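Local coordinates for ABC sugar transporter, periplasmic sugar binding protein (Legionella pneumophila subsp. pneumophila, PDB 3ROT) that probably binds a sugar in the periplasm and delivers it to an ABC transporter for uptake, at residues Leu253-Thr256 against Gln257-Met261. Numbering follows the deposited sequence.
Sequences LSIT and QLVLM
Thr-256 and Leu-260 sit one turn apart on the alpha-helix 247-264, which packs against the six-stranded parallel sheet of one lobe of a periplasmic-binding-protein fold. Four successive i to i+4 backbone bonds run through this turn; the straightest joins Leu-260 N to Thr-256 O, 2.9 Å long with an N-H...O angle of 170°. The buried side is mostly apolar. Ser-254 and Leu-258 face strand 89-92 through Val-92 and Ile-90, while Ile-255 and Val-259 meet helix 16-32 at Ala-25, Ala-28 and Leu-32. Within the helix, Ile-255 and Val-259 meet through their CG2 methyls at 4.3 Å, and the CD1 methyls of Ile-255 and Leu-258 approach to 4.4 Å. Ser-254 is the polar exception, its buried OG satisfied by a bond back to Gly-251 O. The other flank, with Leu-253, Thr-256 and Leu-260, is only partly buried, although Leu-253 still reaches Leu-108 of strand 107-109 and Thr-256 touches Ala-28. There Thr-256 and Leu-260 lie alongside each other, pointing the same way, with Thr-256 CG2 3.8 Å from Leu-260 CD1. The threonine's branches divide the work: OG1, anti to the carbonyl carbon (chi1 -66°), turns back to bond Tyr-252 O, leaving CG2 on the side of Leu-260. Gln-257 borders both regions; its amide NE2 bonds Val-269 O beyond the helix, tying the turn to the segment that follows. Nearer the backbone, chi1 of -64° sets its CG beside its own N, 3.2 Å from Leu-253 O, the carbonyl that also accepts Gln-257 N at 3.0 Å.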
loop_
_atom_site.group_PDB
_atom_site.type_symbol
_atom_site.label_atom_id
_atom_site.label_comp_id
_atom_site.label_asym_id
_atom_site.label_seq_id
_atom_site.Cartn_x
_atom_site.Cartn_y
_atom_site.Cartn_z
ATOM N N LEU A 253 0.954 -11.627 21.936
ATOM C CA LEU A 253 0.283 -11.717 23.214
ATOM C C LEU A 253 -1.211 -12.002 23.167
ATOM O O LEU A 253 -1.729 -12.665 24.066
ATOM C CB LEU A 253 0.547 -10.455 24.042
ATOM C CG LEU A 253 1.955 -10.349 24.632
ATOM C CD1 LEU A 253 2.076 -9.052 25.458
ATOM C CD2 LEU A 253 2.231 -11.578 25.506
ATOM N N SER A 254 -1.917 -11.520 22.146
ATOM C CA SER A 254 -3.353 -11.791 22.090
ATOM C C SER A 254 -3.631 -13.280 21.819
ATOM O O SER A 254 -4.481 -13.879 22.468
ATOM C CB SER A 254 -4.049 -10.901 21.045
ATOM O OG SER A 254 -3.834 -11.350 19.722
ATOM N N ILE A 255 -2.912 -13.889 20.885
ATOM C CA ILE A 255 -3.134 -15.314 20.613
ATOM C C ILE A 255 -2.695 -16.138 21.827
ATOM O O ILE A 255 -3.350 -17.124 22.198
ATOM C CB ILE A 255 -2.345 -15.793 19.354
ATOM C CG1 ILE A 255 -2.927 -15.146 18.090
ATOM C CG2 ILE A 255 -2.405 -17.314 19.233
ATOM C CD1 ILE A 255 -4.433 -15.332 17.942
ATOM N N THR A 256 -1.593 -15.721 22.447
ATOM C CA THR A 256 -1.066 -16.413 23.620
ATOM C C THR A 256 -2.092 -16.465 24.746
ATOM O O THR A 256 -2.283 -17.507 25.369
ATOM C CB THR A 256 0.236 -15.735 24.139
ATOM O OG1 THR A 256 1.268 -15.882 23.162
ATOM C CG2 THR A 256 0.706 -16.370 25.455
ATOM N N GLN A 257 -2.766 -15.352 25.009
ATOM C CA GLN A 257 -3.760 -15.341 26.079
ATOM C C GLN A 257 -4.975 -16.197 25.749
ATOM O O GLN A 257 -5.517 -16.877 26.627
ATOM C CB GLN A 257 -4.226 -13.913 26.393
ATOM C CG GLN A 257 -3.136 -13.001 26.946
ATOM C CD GLN A 257 -3.677 -11.977 27.931
ATOM O OE1 GLN A 257 -3.905 -12.282 29.103
ATOM N NE2 GLN A 257 -3.899 -10.758 27.452
ATOM N N LEU A 258 -5.413 -16.160 24.493
ATOM C CA LEU A 258 -6.566 -16.948 24.100
ATOM C C LEU A 258 -6.276 -18.418 24.344
ATOM O O LEU A 258 -7.141 -19.148 24.817
ATOM C CB LEU A 258 -6.914 -16.716 22.621
ATOM C CG LEU A 258 -7.680 -15.433 22.280
ATOM C CD1 LEU A 258 -7.811 -15.298 20.774
ATOM C CD2 LEU A 258 -9.055 -15.466 22.941
ATOM N N VAL A 259 -5.050 -18.838 24.041
ATOM C CA VAL A 259 -4.646 -20.228 24.222
ATOM C C VAL A 259 -4.495 -20.607 25.694
ATOM O O VAL A 259 -5.028 -21.630 26.123
ATOM C CB VAL A 259 -3.318 -20.530 23.482
ATOM C CG1 VAL A 259 -2.845 -21.956 23.800
ATOM C CG2 VAL A 259 -3.512 -20.363 21.980
ATOM N N LEU A 260 -3.777 -19.785 26.463
ATOM C CA LEU A 260 -3.575 -20.044 27.888
ATOM C C LEU A 260 -4.928 -20.162 28.575
ATOM O O LEU A 260 -5.095 -20.893 29.549
ATOM C CB LEU A 260 -2.770 -18.910 28.539
ATOM C CG LEU A 260 -1.294 -18.761 28.147
ATOM C CD1 LEU A 260 -0.714 -17.494 28.780
ATOM C CD2 LEU A 260 -0.517 -19.984 28.592
HETATM N N MSE A 261 -5.894 -19.427 28.052
HETATM C CA MSE A 261 -7.233 -19.431 28.600
HETATM C C MSE A 261 -7.902 -20.794 28.391
HETATM O O MSE A 261 -8.511 -21.339 29.309
HETATM C CB MSE A 261 -8.049 -18.325 27.936
HETATM C CG MSE A 261 -9.467 -18.231 28.420
HETATM SE SE MSE A 261 -10.465 -16.909 27.420
HETATM C CE MSE A 261 -11.807 -16.561 28.775
#